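Local coordinates for putative glycosyltransferase (GalT1) (Streptococcus parasanguinis FW213, PDB 5HEA), which probably transfers sugars from nucleotide-activated donors to an acceptor, and is seen here as its C-terminal part, which carries a GT-A type glycosyltransferase domain, at residues 5-10 against 85-90; 113-118 against 172-177; 36-41 against 81-86; 28-33 against 100-105. All blocks are in the same frame, centred on the assembly; numbering follows the deposited sequence.

Contact 1 of 4, residues 5-10 against 85-90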
loop_
_atom_site.group_PDB
_atom_site.type_symbol
_atom_site.label_atom_id
_atom_site.label_comp_id
_atom_site.label_asym_id
_atom_site.label_seq_id
_atom_site.Cartn_x
_atom_site.Cartn_y
_atom_site.Cartn_z
ATOM N N GLU A 5 17.719 -43.177 -18.422
ATOM C CA GLU A 5 18.165 -42.057 -17.588
ATOM C C GLU A 5 16.995 -41.329 -16.927
ATOM O O GLU A 5 15.856 -41.438 -17.366
ATOM C CB GLU A 5 18.995 -41.093 -18.422
ATOM C CG GLU A 5 20.157 -41.777 -19.120
ATOM C CD GLU A 5 20.434 -41.204 -20.496
ATOM O OE1 GLU A 5 21.566 -40.718 -20.713
ATOM O OE2 GLU A 5 19.527 -41.245 -21.363
ATOM N N LEU A 6 17.277 -40.592 -15.862
ATOM C CA LEU A 6 16.218 -40.023 -15.040
ATOM C C LEU A 6 15.519 -38.855 -15.729
ATOM O O LEU A 6 16.162 -37.908 -16.198
ATOM C CB LEU A 6 16.773 -39.590 -13.689
ATOM C CG LEU A 6 15.783 -38.933 -12.727
ATOM C CD1 LEU A 6 14.841 -39.976 -12.126
ATOM C CD2 LEU A 6 16.553 -38.178 -11.646
ATOM N N ILE A 7 14.197 -38.944 -15.810
ATOM C CA ILE A 7 13.406 -37.847 -16.324
ATOM C C ILE A 7 12.759 -37.102 -15.155
ATOM O O ILE A 7 12.102 -37.705 -14.309
ATOM C CB ILE A 7 12.330 -38.340 -17.309
ATOM C CG1 ILE A 7 12.981 -38.972 -18.546
ATOM C CG2 ILE A 7 11.421 -37.185 -17.733
ATOM C CD1 ILE A 7 11.972 -39.605 -19.477
ATOM N N SER A 8 12.944 -35.790 -15.102
ATOM C CA SER A 8 12.256 -34.990 -14.087
ATOM C C SER A 8 10.940 -34.418 -14.620
ATOM O O SER A 8 10.934 -33.663 -15.594
ATOM C CB SER A 8 13.149 -33.850 -13.591
ATOM O OG SER A 8 14.307 -34.337 -12.937
ATOM N N ILE A 9 9.836 -34.769 -13.963
ATOM C CA ILE A 9 8.503 -34.283 -14.328
ATOM C C ILE A 9 8.062 -33.213 -13.349
ATOM O O ILE A 9 7.852 -33.496 -12.166
ATOM C CB ILE A 9 7.457 -35.401 -14.260
ATOM C CG1 ILE A 9 7.951 -36.640 -15.024
ATOM C CG2 ILE A 9 6.109 -34.892 -14.788
ATOM C CD1 ILE A 9 7.127 -37.896 -14.730
ATOM N N ILE A 10 7.927 -31.989 -13.848
ATOM C CA ILE A 10 7.596 -30.837 -13.023
ATOM C C ILE A 10 6.100 -30.568 -13.062
ATOM O O ILE A 10 5.520 -30.335 -14.124
ATOM C CB ILE A 10 8.405 -29.595 -13.465
ATOM C CG1 ILE A 10 9.897 -29.838 -13.197
ATOM C CG2 ILE A 10 7.901 -28.328 -12.749
ATOM C CD1 ILE A 10 10.827 -28.883 -13.923
ATOM N N GLY A 85 17.143 -34.671 -13.003
ATOM C CA GLY A 85 17.110 -35.546 -14.157
ATOM C C GLY A 85 17.990 -35.084 -15.307
ATOM O O GLY A 85 18.406 -33.926 -15.362
ATOM N N LYS A 86 18.273 -35.999 -16.232
ATOM C CA LYS A 86 18.980 -35.653 -17.455
ATOM C C LYS A 86 18.022 -34.967 -18.425
ATOM O O LYS A 86 18.442 -34.260 -19.351
ATOM C CB LYS A 86 19.586 -36.905 -18.105
ATOM C CG LYS A 86 20.237 -36.626 -19.463
ATOM C CD LYS A 86 21.176 -37.733 -19.899
ATOM C CE LYS A 86 21.736 -37.451 -21.290
ATOM N NZ LYS A 86 22.784 -38.435 -21.665
ATOM N N TYR A 87 16.730 -35.193 -18.204
ATOM C CA TYR A 87 15.677 -34.598 -19.023
ATOM C C TYR A 87 14.621 -33.971 -18.132
ATOM O O TYR A 87 14.403 -34.416 -17.003
ATOM C CB TYR A 87 15.024 -35.655 -19.910
ATOM C CG TYR A 87 16.025 -36.419 -20.740
ATOM C CD1 TYR A 87 16.532 -37.636 -20.292
ATOM C CD2 TYR A 87 16.491 -35.912 -21.950
ATOM C CE1 TYR A 87 17.461 -38.343 -21.028
ATOM C CE2 TYR A 87 17.430 -36.615 -22.703
ATOM C CZ TYR A 87 17.903 -37.835 -22.232
ATOM O OH TYR A 87 18.826 -38.556 -22.948
ATOM N N ILE A 88 13.964 -32.943 -18.651
ATOM C CA ILE A 88 12.917 -32.243 -17.909
ATOM C C ILE A 88 11.644 -32.188 -18.741
ATOM O O ILE A 88 11.677 -31.912 -19.941
ATOM C CB ILE A 88 13.355 -30.800 -17.532
ATOM C CG1 ILE A 88 14.407 -30.840 -16.414
ATOM C CG2 ILE A 88 12.119 -29.928 -17.167
ATOM C CD1 ILE A 88 14.890 -29.477 -15.970
ATOM N N THR A 89 10.512 -32.459 -18.108
ATOM C CA THR A 89 9.252 -32.341 -18.812
ATOM C C THR A 89 8.223 -31.733 -17.861
ATOM O O THR A 89 8.404 -31.780 -16.642
ATOM C CB THR A 89 8.814 -33.716 -19.345
ATOM O OG1 THR A 89 7.805 -33.553 -20.351
ATOM C CG2 THR A 89 8.303 -34.594 -18.202
ATOM N N PHE A 90 7.173 -31.128 -18.413
ATOM C CA PHE A 90 6.166 -30.442 -17.597
ATOM C C PHE A 90 4.820 -31.134 -17.776
ATOM O O PHE A 90 4.481 -31.528 -18.882
ATOM C CB PHE A 90 6.038 -28.964 -18.013
ATOM C CG PHE A 90 7.296 -28.163 -17.797
ATOM C CD1 PHE A 90 7.589 -27.633 -16.549
ATOM C CD2 PHE A 90 8.194 -27.956 -18.839
ATOM C CE1 PHE A 90 8.761 -26.909 -16.340
ATOM C CE2 PHE A 90 9.364 -27.230 -18.640
ATOM C CZ PHE A 90 9.650 -26.716 -17.388
#

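Contact 2 of 4, residues 113-118 against 172-177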
loop_
_atom_site.group_PDB
_atom_site.type_symbol
_atom_site.label_atom_id
_atom_site.label_comp_id
_atom_site.label_asym_id
_atom_site.label_seq_id
_atom_site.Cartn_x
_atom_site.Cartn_y
_atom_site.Cartn_z
ATOM N N GLY A 113 18.762 -38.740 -31.743
ATOM C CA GLY A 113 19.839 -37.837 -31.391
ATOM C C GLY A 113 19.350 -36.401 -31.339
ATOM O O GLY A 113 20.083 -35.467 -31.664
ATOM N N SER A 114 18.097 -36.216 -30.944
ATOM C CA SER A 114 17.538 -34.870 -30.823
ATOM C C SER A 114 17.787 -34.314 -29.433
ATOM O O SER A 114 18.136 -35.051 -28.524
ATOM C CB SER A 114 16.036 -34.893 -31.085
ATOM O OG SER A 114 15.775 -35.108 -32.452
ATOM N N ASP A 115 17.572 -33.015 -29.261
ATOM C CA ASP A 115 17.755 -32.386 -27.957
ATOM C C ASP A 115 16.419 -32.204 -27.256
ATOM O O ASP A 115 16.364 -31.999 -26.044
ATOM C CB ASP A 115 18.419 -31.035 -28.144
ATOM C CG ASP A 115 19.764 -31.154 -28.858
ATOM O OD1 ASP A 115 19.914 -30.582 -29.954
ATOM O OD2 ASP A 115 20.656 -31.846 -28.328
ATOM N N ILE A 116 15.353 -32.246 -28.053
ATOM C CA ILE A 116 13.979 -32.063 -27.590
ATOM C C ILE A 116 13.086 -32.993 -28.405
ATOM O O ILE A 116 13.304 -33.164 -29.606
ATOM C CB ILE A 116 13.504 -30.601 -27.799
ATOM C CG1 ILE A 116 14.433 -29.629 -27.053
ATOM C CG2 ILE A 116 12.039 -30.429 -27.331
ATOM C CD1 ILE A 116 14.169 -28.153 -27.327
ATOM N N SER A 117 12.115 -33.626 -27.752
ATOM C CA SER A 117 11.039 -34.306 -28.459
ATOM C C SER A 117 9.709 -33.696 -28.001
ATOM O O SER A 117 9.589 -33.202 -26.877
ATOM C CB SER A 117 11.063 -35.819 -28.226
ATOM O OG SER A 117 10.760 -36.139 -26.880
ATOM N N VAL A 118 8.728 -33.712 -28.893
ATOM C CA VAL A 118 7.458 -33.037 -28.673
ATOM C C VAL A 118 6.373 -33.954 -29.193
ATOM O O VAL A 118 6.513 -34.530 -30.277
ATOM C CB VAL A 118 7.388 -31.704 -29.464
ATOM C CG1 VAL A 118 6.038 -30.985 -29.235
ATOM C CG2 VAL A 118 8.561 -30.785 -29.106
ATOM N N LEU A 172 9.686 -33.071 -24.073
ATOM C CA LEU A 172 10.798 -33.593 -23.283
ATOM C C LEU A 172 12.081 -32.860 -23.676
ATOM O O LEU A 172 12.484 -32.894 -24.841
ATOM C CB LEU A 172 10.942 -35.098 -23.517
ATOM C CG LEU A 172 12.036 -35.832 -22.744
ATOM C CD1 LEU A 172 11.692 -35.853 -21.260
ATOM C CD2 LEU A 172 12.241 -37.250 -23.287
ATOM N N PHE A 173 12.710 -32.194 -22.703
ATOM C CA PHE A 173 13.888 -31.352 -22.937
ATOM C C PHE A 173 15.146 -31.931 -22.286
ATOM O O PHE A 173 15.098 -32.348 -21.132
ATOM C CB PHE A 173 13.686 -29.962 -22.308
ATOM C CG PHE A 173 12.469 -29.223 -22.802
ATOM C CD1 PHE A 173 12.519 -28.482 -23.974
ATOM C CD2 PHE A 173 11.284 -29.250 -22.081
ATOM C CE1 PHE A 173 11.399 -27.797 -24.435
ATOM C CE2 PHE A 173 10.152 -28.560 -22.531
ATOM C CZ PHE A 173 10.212 -27.837 -23.712
ATOM N N LYS A 174 16.271 -31.925 -23.002
ATOM C CA LYS A 174 17.564 -32.107 -22.346
ATOM C C LYS A 174 17.689 -31.039 -21.284
ATOM O O LYS A 174 17.372 -29.870 -21.528
ATOM C CB LYS A 174 18.722 -32.002 -23.339
ATOM C CG LYS A 174 18.917 -33.291 -24.137
ATOM C CD LYS A 174 20.140 -33.230 -25.017
ATOM C CE LYS A 174 20.223 -34.465 -25.897
ATOM N NZ LYS A 174 21.231 -34.307 -26.994
ATOM N N ALA A 175 18.110 -31.447 -20.091
ATOM C CA ALA A 175 18.120 -30.534 -18.948
ATOM C C ALA A 175 19.154 -29.425 -19.124
ATOM O O ALA A 175 18.979 -28.315 -18.613
ATOM C CB ALA A 175 18.353 -31.295 -17.653
ATOM N N GLU A 176 20.215 -29.713 -19.873
ATOM C CA GLU A 176 21.251 -28.710 -20.128
ATOM C C GLU A 176 20.708 -27.485 -20.882
ATOM O O GLU A 176 21.280 -26.404 -20.796
ATOM C CB GLU A 176 22.434 -29.323 -20.889
ATOM C CG GLU A 176 22.082 -29.813 -22.291
ATOM C CD GLU A 176 23.228 -30.541 -22.971
ATOM O OE1 GLU A 176 24.398 -30.298 -22.596
ATOM O OE2 GLU A 176 22.956 -31.357 -23.880
ATOM N N LEU A 177 19.603 -27.654 -21.605
ATOM C CA LEU A 177 18.978 -26.544 -22.319
ATOM C C LEU A 177 18.513 -25.402 -21.388
ATOM O O LEU A 177 18.367 -24.264 -21.824
ATOM C CB LEU A 177 17.780 -27.046 -23.129
ATOM C CG LEU A 177 17.890 -27.618 -24.545
ATOM C CD1 LEU A 177 19.309 -27.833 -25.036
ATOM C CD2 LEU A 177 17.082 -28.882 -24.653
HETATM O O HOH W 1 19.849 -37.060 -27.847
HETATM O O HOH W 2 22.056 -29.818 -25.920
#

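Contact 3 of 4, residues 36-41 against 81-86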
loop_
_atom_site.group_PDB
_atom_site.type_symbol
_atom_site.label_atom_id
_atom_site.label_comp_id
_atom_site.label_asym_id
_atom_site.label_seq_id
_atom_site.Cartn_x
_atom_site.Cartn_y
_atom_site.Cartn_z
ATOM N N GLU A 36 11.343 -38.847 -11.684
ATOM C CA GLU A 36 10.913 -38.217 -10.454
ATOM C C GLU A 36 9.778 -37.254 -10.798
ATOM O O GLU A 36 9.793 -36.589 -11.845
ATOM C CB GLU A 36 12.068 -37.484 -9.774
ATOM C CG GLU A 36 12.700 -36.379 -10.604
ATOM C CD GLU A 36 13.798 -35.630 -9.854
ATOM O OE1 GLU A 36 13.963 -35.844 -8.633
ATOM O OE2 GLU A 36 14.502 -34.825 -10.490
ATOM N N ILE A 37 8.781 -37.211 -9.928
ATOM C CA ILE A 37 7.719 -36.229 -10.030
ATOM C C ILE A 37 7.972 -35.172 -8.980
ATOM O O ILE A 37 7.998 -35.464 -7.784
ATOM C CB ILE A 37 6.347 -36.855 -9.792
ATOM C CG1 ILE A 37 6.089 -37.921 -10.862
ATOM C CG2 ILE A 37 5.276 -35.764 -9.805
ATOM C CD1 ILE A 37 4.902 -38.822 -10.606
ATOM N N ILE A 38 8.191 -33.945 -9.439
ATOM C CA ILE A 38 8.364 -32.815 -8.552
ATOM C C ILE A 38 7.058 -32.052 -8.489
ATOM O O ILE A 38 6.673 -31.361 -9.434
ATOM C CB ILE A 38 9.506 -31.920 -9.015
ATOM C CG1 ILE A 38 10.747 -32.783 -9.246
ATOM C CG2 ILE A 38 9.787 -30.833 -7.978
ATOM C CD1 ILE A 38 11.882 -32.033 -9.844
ATOM N N LEU A 39 6.351 -32.250 -7.381
ATOM C CA LEU A 39 5.088 -31.589 -7.124
ATOM C C LEU A 39 5.367 -30.275 -6.420
ATOM O O LEU A 39 5.825 -30.277 -5.286
ATOM C CB LEU A 39 4.217 -32.469 -6.214
ATOM C CG LEU A 39 3.498 -33.658 -6.839
ATOM C CD1 LEU A 39 2.691 -34.436 -5.781
ATOM C CD2 LEU A 39 2.599 -33.165 -7.958
ATOM N N ILE A 40 5.106 -29.150 -7.077
ATOM C CA ILE A 40 5.287 -27.871 -6.400
ATOM C C ILE A 40 3.942 -27.317 -5.954
ATOM O O ILE A 40 3.209 -26.712 -6.746
ATOM C CB ILE A 40 6.050 -26.824 -7.252
ATOM C CG1 ILE A 40 7.373 -27.401 -7.771
ATOM C CG2 ILE A 40 6.313 -25.567 -6.434
ATOM C CD1 ILE A 40 7.251 -28.074 -9.125
ATOM N N ASN A 41 3.610 -27.542 -4.684
ATOM C CA ASN A 41 2.399 -26.962 -4.129
ATOM C C ASN A 41 2.633 -25.478 -3.872
ATOM O O ASN A 41 3.393 -25.101 -2.974
ATOM C CB ASN A 41 1.976 -27.665 -2.834
ATOM C CG ASN A 41 0.927 -26.892 -2.096
ATOM O OD1 ASN A 41 0.034 -26.328 -2.708
ATOM N ND2 ASN A 41 1.044 -26.828 -0.774
ATOM N N THR A 81 14.853 -25.939 -10.662
ATOM C CA THR A 81 15.953 -25.837 -9.708
ATOM C C THR A 81 16.140 -27.131 -8.929
ATOM O O THR A 81 17.269 -27.574 -8.713
ATOM C CB THR A 81 15.696 -24.674 -8.717
ATOM O OG1 THR A 81 15.666 -23.443 -9.444
ATOM C CG2 THR A 81 16.779 -24.602 -7.669
ATOM N N TYR A 82 15.032 -27.742 -8.523
ATOM C CA TYR A 82 15.077 -28.982 -7.747
ATOM C C TYR A 82 15.363 -30.230 -8.619
ATOM O O TYR A 82 15.842 -31.254 -8.126
ATOM C CB TYR A 82 13.781 -29.130 -6.934
ATOM C CG TYR A 82 13.690 -30.369 -6.067
ATOM C CD1 TYR A 82 13.995 -30.322 -4.708
ATOM C CD2 TYR A 82 13.279 -31.591 -6.603
ATOM C CE1 TYR A 82 13.907 -31.465 -3.915
ATOM C CE2 TYR A 82 13.194 -32.733 -5.821
ATOM C CZ TYR A 82 13.504 -32.665 -4.481
ATOM O OH TYR A 82 13.407 -33.807 -3.717
ATOM N N ALA A 83 15.090 -30.130 -9.914
ATOM C CA ALA A 83 15.211 -31.273 -10.819
ATOM C C ALA A 83 16.634 -31.812 -10.926
ATOM O O ALA A 83 17.573 -31.059 -11.146
ATOM C CB ALA A 83 14.700 -30.892 -12.202
ATOM N N SER A 84 16.800 -33.122 -10.794
ATOM C CA SER A 84 18.129 -33.692 -10.995
ATOM C C SER A 84 18.193 -34.651 -12.184
ATOM O O SER A 84 19.187 -35.351 -12.364
ATOM C CB SER A 84 18.639 -34.361 -9.714
ATOM O OG SER A 84 17.635 -35.162 -9.126
ATOM N N GLY A 85 17.143 -34.671 -13.003
ATOM C CA GLY A 85 17.110 -35.546 -14.157
ATOM C C GLY A 85 17.990 -35.084 -15.307
ATOM O O GLY A 85 18.406 -33.926 -15.362
ATOM N N LYS A 86 18.273 -35.999 -16.232
ATOM C CA LYS A 86 18.980 -35.653 -17.455
ATOM C C LYS A 86 18.022 -34.967 -18.425
ATOM O O LYS A 86 18.442 -34.260 -19.351
ATOM C CB LYS A 86 19.586 -36.905 -18.105
ATOM C CG LYS A 86 20.237 -36.626 -19.463
ATOM C CD LYS A 86 21.176 -37.733 -19.899
ATOM C CE LYS A 86 21.736 -37.451 -21.290
ATOM N NZ LYS A 86 22.784 -38.435 -21.665
HETATM O O HOH W 3 15.693 -34.094 -7.506
#

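Contact 4 of 4, residues 28-33 against 100-105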
loop_
_atom_site.group_PDB
_atom_site.type_symbol
_atom_site.label_atom_id
_atom_site.label_comp_id
_atom_site.label_asym_id
_atom_site.label_seq_id
_atom_site.Cartn_x
_atom_site.Cartn_y
_atom_site.Cartn_z
ATOM N N LEU A 28 2.043 -42.178 -12.354
ATOM C CA LEU A 28 2.604 -43.353 -11.695
ATOM C C LEU A 28 2.446 -44.632 -12.531
ATOM O O LEU A 28 3.212 -45.578 -12.361
ATOM C CB LEU A 28 1.989 -43.528 -10.310
ATOM C CG LEU A 28 2.345 -42.414 -9.322
ATOM C CD1 LEU A 28 1.725 -42.682 -7.949
ATOM C CD2 LEU A 28 3.859 -42.264 -9.216
ATOM N N ARG A 29 1.469 -44.648 -13.437
ATOM C CA ARG A 29 1.290 -45.769 -14.363
ATOM C C ARG A 29 2.178 -45.709 -15.610
ATOM O O ARG A 29 1.925 -46.434 -16.572
ATOM C CB ARG A 29 -0.166 -45.856 -14.829
ATOM C CG ARG A 29 -1.147 -46.320 -13.761
ATOM C CD ARG A 29 -2.519 -46.559 -14.368
ATOM N NE ARG A 29 -2.975 -45.428 -15.178
ATOM C CZ ARG A 29 -3.945 -44.586 -14.819
ATOM N NH1 ARG A 29 -4.576 -44.750 -13.661
ATOM N NH2 ARG A 29 -4.292 -43.586 -15.621
ATOM N N GLN A 30 3.200 -44.857 -15.614
ATOM C CA GLN A 30 4.056 -44.734 -16.797
ATOM C C GLN A 30 4.862 -46.001 -17.043
ATOM O O GLN A 30 5.428 -46.572 -16.112
ATOM C CB GLN A 30 5.003 -43.535 -16.685
ATOM C CG GLN A 30 4.330 -42.212 -16.939
ATOM C CD GLN A 30 3.591 -42.198 -18.258
ATOM O OE1 GLN A 30 4.204 -42.267 -19.330
ATOM N NE2 GLN A 30 2.265 -42.123 -18.192
ATOM N N THR A 31 4.918 -46.426 -18.303
ATOM C CA THR A 31 5.744 -47.565 -18.702
ATOM C C THR A 31 7.233 -47.249 -18.559
ATOM O O THR A 31 8.051 -48.148 -18.351
ATOM C CB THR A 31 5.442 -48.008 -20.155
ATOM O OG1 THR A 31 5.697 -46.924 -21.050
ATOM C CG2 THR A 31 3.994 -48.409 -20.294
ATOM N N TYR A 32 7.585 -45.970 -18.693
ATOM C CA TYR A 32 8.944 -45.522 -18.411
ATOM C C TYR A 32 9.058 -45.297 -16.912
ATOM O O TYR A 32 8.404 -44.415 -16.355
ATOM C CB TYR A 32 9.261 -44.231 -19.165
ATOM C CG TYR A 32 10.730 -43.849 -19.149
ATOM C CD1 TYR A 32 11.274 -43.150 -18.081
ATOM C CD2 TYR A 32 11.568 -44.193 -20.203
ATOM C CE1 TYR A 32 12.611 -42.796 -18.062
ATOM C CE2 TYR A 32 12.907 -43.847 -20.195
ATOM C CZ TYR A 32 13.418 -43.143 -19.124
ATOM O OH TYR A 32 14.738 -42.792 -19.109
ATOM N N LYS A 33 9.892 -46.091 -16.258
ATOM C CA LYS A 33 9.879 -46.157 -14.799
ATOM C C LYS A 33 10.802 -45.149 -14.120
ATOM O O LYS A 33 10.532 -44.710 -13.001
ATOM C CB LYS A 33 10.243 -47.573 -14.334
ATOM C CG LYS A 33 9.341 -48.668 -14.892
ATOM C CD LYS A 33 7.940 -48.530 -14.353
ATOM C CE LYS A 33 7.018 -49.584 -14.936
ATOM N NZ LYS A 33 5.674 -49.537 -14.284
ATOM N N PHE A 100 1.927 -44.816 -21.975
ATOM C CA PHE A 100 3.140 -44.866 -22.803
ATOM C C PHE A 100 3.672 -43.480 -23.181
ATOM O O PHE A 100 4.575 -43.347 -24.010
ATOM C CB PHE A 100 2.879 -45.684 -24.073
ATOM C CG PHE A 100 1.651 -45.264 -24.822
ATOM C CD1 PHE A 100 1.647 -44.111 -25.594
ATOM C CD2 PHE A 100 0.495 -46.029 -24.764
ATOM C CE1 PHE A 100 0.513 -43.723 -26.291
ATOM C CE2 PHE A 100 -0.647 -45.641 -25.459
ATOM C CZ PHE A 100 -0.633 -44.487 -26.222
ATOM N N TYR A 101 3.102 -42.451 -22.571
ATOM C CA TYR A 101 3.453 -41.056 -22.865
ATOM C C TYR A 101 4.949 -40.757 -22.778
ATOM O O TYR A 101 5.570 -40.305 -23.748
ATOM C CB TYR A 101 2.692 -40.145 -21.896
ATOM C CG TYR A 101 3.066 -38.677 -21.945
ATOM C CD1 TYR A 101 2.657 -37.877 -23.003
ATOM C CD2 TYR A 101 3.772 -38.085 -20.904
ATOM C CE1 TYR A 101 2.965 -36.527 -23.044
ATOM C CE2 TYR A 101 4.091 -36.730 -20.932
ATOM C CZ TYR A 101 3.678 -35.964 -22.009
ATOM O OH TYR A 101 3.973 -34.633 -22.065
ATOM N N LEU A 102 5.522 -41.013 -21.611
ATOM C CA LEU A 102 6.921 -40.705 -21.347
ATOM C C LEU A 102 7.859 -41.542 -22.220
ATOM O O LEU A 102 8.831 -41.029 -22.798
ATOM C CB LEU A 102 7.219 -40.975 -19.874
ATOM C CG LEU A 102 8.078 -39.990 -19.090
ATOM C CD1 LEU A 102 7.760 -38.545 -19.474
ATOM C CD2 LEU A 102 7.847 -40.221 -17.600
ATOM N N GLU A 103 7.576 -42.836 -22.284
ATOM C CA GLU A 103 8.358 -43.767 -23.092
ATOM C C GLU A 103 8.465 -43.318 -24.557
ATOM O O GLU A 103 9.552 -43.309 -25.134
ATOM C CB GLU A 103 7.752 -45.177 -23.000
ATOM C CG GLU A 103 8.558 -46.246 -23.725
ATOM C CD GLU A 103 7.870 -47.605 -23.728
ATOM O OE1 GLU A 103 6.735 -47.720 -23.206
ATOM O OE2 GLU A 103 8.470 -48.563 -24.259
ATOM N N HIS A 104 7.340 -42.937 -25.150
ATOM C CA HIS A 104 7.337 -42.482 -26.541
ATOM C C HIS A 104 8.141 -41.210 -26.783
ATOM O O HIS A 104 8.832 -41.110 -27.791
ATOM C CB HIS A 104 5.908 -42.334 -27.071
ATOM C CG HIS A 104 5.245 -43.642 -27.361
ATOM N ND1 HIS A 104 4.148 -43.758 -28.190
ATOM C CD2 HIS A 104 5.539 -44.899 -26.949
ATOM C CE1 HIS A 104 3.794 -45.030 -28.270
ATOM N NE2 HIS A 104 4.622 -45.742 -27.528
ATOM N N LEU A 105 8.043 -40.244 -25.866
ATOM C CA LEU A 105 8.853 -39.027 -25.914
ATOM C C LEU A 105 10.330 -39.357 -25.756
ATOM O O LEU A 105 11.184 -38.799 -26.455
ATOM C CB LEU A 105 8.441 -38.045 -24.796
ATOM C CG LEU A 105 7.154 -37.254 -25.029
ATOM C CD1 LEU A 105 6.810 -36.403 -23.809
ATOM C CD2 LEU A 105 7.288 -36.387 -26.287
HETATM O O HOH W 4 5.938 -44.191 -20.344
#

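Contact 1 of 4, residues 5-10 against 85-90
Ile7 to Ile10 pair with Tyr87 to Phe90 as parallel strands in the half of the GT-A fold that binds the nucleotide-sugar in relatives and probably here, where strand 7-13 runs between strands 35-41 and 87-90. The short axes diverge by 25° at a closest approach of 4.6 Å, and the register is Ile7-Tyr87, Ser8-Ile88, Ile9-Thr89, Ile10-Phe90. The ladder is carried by Ser8 N to Tyr87 O (2.8 Å, 171°), Thr89 N to Ser8 O and Ile10 N to Thr89 O. At the entry to the pair, Leu6 O receives Lys86 N at 2.8 Å and, weakly, Tyr87 N. Gly85 N reaches Ser8 OG at 2.9 Å, and that hydroxyl is also bonded to Glu36. On the face of Ser8 and Ile10, Ile10 CD1 packs on Ile88 CG2 at 3.6 Å and on Phe90 CE1, its side chain lying alongside the phenyl ring. On the other face Ile9 CG1 meets Thr89 CG2, while Thr89 OG1 turns to Lys171 O. Lys86, CG anti to the backbone N (chi1 175°) and the chain extended beyond it, brings NZ into a salt bridge with Glu5 OE1 (2.8 Å). Glu5 OE2 sits at the edge of the Tyr87 ring, near its plane, and bonds Tyr106 OH. Backbone bonds thus set the buried register, and Ser8 OG joins the Gly85 amide to Glu36, while the Glu5-Lys86 ion pair lies at the more exposed start.

Contact 2 of 4, residues 113-118 against 172-177
Leu172 and Ser117 form the antiparallel hydrogen-bonded pair: Leu172 N gives its hydrogen to Ser117 O (2.8 Å, 165°), and Leu172 O takes that of Ser117 N at 3.0 Å. The same Leu172 oxygen lies 3.2 Å from Ile116 CA in a CA-H...O contact. Ser117 OG rests against Leu172 CB, but its bond goes to Leu105 O. Next, Phe173 faces Ile116 as the non-hydrogen-bonded pair, with Ile116 CD1 set at the edge of the phenyl ring, 3.8 Å from Phe173 CD1. Lys174 N then bonds Asp115 O at 3.0 Å. The Lys174 chain, straight beyond CG (chi2 -174°), runs past the Asp115 backbone and brings NZ into a salt bridge with Asp115 OD2 at 2.9 Å, met on the anti side and 24° out of the carboxylate plane. Asp115 OD1 has a second partner, Ser203 N, so two neighbours restrain the carboxylate. A water that donates to Ser114 O also touches Lys174 NZ weakly. After the 3-10 turn begins, Leu177 folds back, and its CD2 packs 3.7 Å from Ile116 CG1. Strand 171-174 is the reversed strand set between 87-90 and 116-125, as is typical of the mixed central sheet of GT-A glycosyltransferases.

Contact 3 of 4, residues 36-41 against 81-86
Ile38 leaves its strand directed at the end of helix 72-82, and each branch beyond CB finds a partner there. CG1, beside the backbone N (chi1 -51°), and CG2 both come to 3.8 Å from Tyr82 CD2. The terminal CD1 goes further: it lies at the edge of the Tyr82 ring, near its plane, 3.6 Å from Tyr82 CD2, and equally near Ala83 CA, with the Ala83 methyl also in contact. The Tyr82 hydroxyl is turned elsewhere, to Gln63. This is the stage of the GT-A core at which a helix, packed on parallel strands, gives way to the loop that leads into strand 87-90; Ala83 is the first residue to depart from helical geometry. Two residues earlier on the strand, Glu36 supplies a polar counterpart. Its OE2 accepts Ser84 N at 2.9 Å in a nearly straight bond (169°), met almost along the C-O axis, and has Ser8 as a second partner. Its OE1 takes a hydrogen from a water at 2.7 Å. That water gives its other hydrogen to Tyr82 O and accepts one from Ser84 OG.

Contact 4 of 4, residues 28-33 against 100-105
Thr31 OG1 donates a short hydrogen bond, 2.5 Å, to Glu103 OE1, reaching that oxygen on its anti side and 30° out of the carboxylate plane. The other oxygen, Glu103 OE2, forms a salt bridge with Arg107 one turn later, so both ends of the carboxylate are held. Gln30 OE1 accepts Leu102 N at 2.9 Å with an N-H...O angle of 170°, the donor tilted from the amide plane. The glutamine chain bends at chi2 (-53°), which turns its amide toward the helix start, while NE2 bonds Glu98 O and Ser26 O. A water completes the polar set with four bonds: it donates to Gln30 OE1 and Thr31 OG1 at 2.8 Å each, and accepts from Tyr32 N and Glu103 N. Helix 101-110 thus begins, after Phe100 in the N-cap position, with the amides of Leu102 and Glu103 supplied with acceptors by the loop between helix 20-28 and strand 35-41 of the GT-A core and by its water. Beyond the polar atoms, Tyr32 CB lies 3.9 Å from Leu102 CB and 3.8 Å from Glu103 N; the ring leads on to Glu5, whose carbonyl the hydroxyl meets. Leu102 crosses Gln30 at about a right angle, its CD2 4.1 Å from Gln30 CG, and packs further on Ile7, Ile9 and Phe35.

Overall arrangement
Contacts 1 and 3, centres about 7 Å apart, share Gly85 and Lys86: the loop leaving contact 3's helix becomes contact 1's strand, and Ser8 OG lies 2.5 Å from Glu36 OE2. Contact 2 continues the same sheet, its centre about 10 Å from that of contact 1, with Ile88 N 2.8 Å from Phe173 O. Contact 4, its centre about 12 Å from that of contact 1, brings helix 101-110 against that sheet, Ile9 CD1 lying 3.8 Å from Leu102 CD2; Leu105 O, 2.7 Å from Ser117 OG, ties it to contact 2. No sugar nucleotide or metal joins these contacts; in GT-A relatives the donor site lies at the C-terminal ends of the parallel strands.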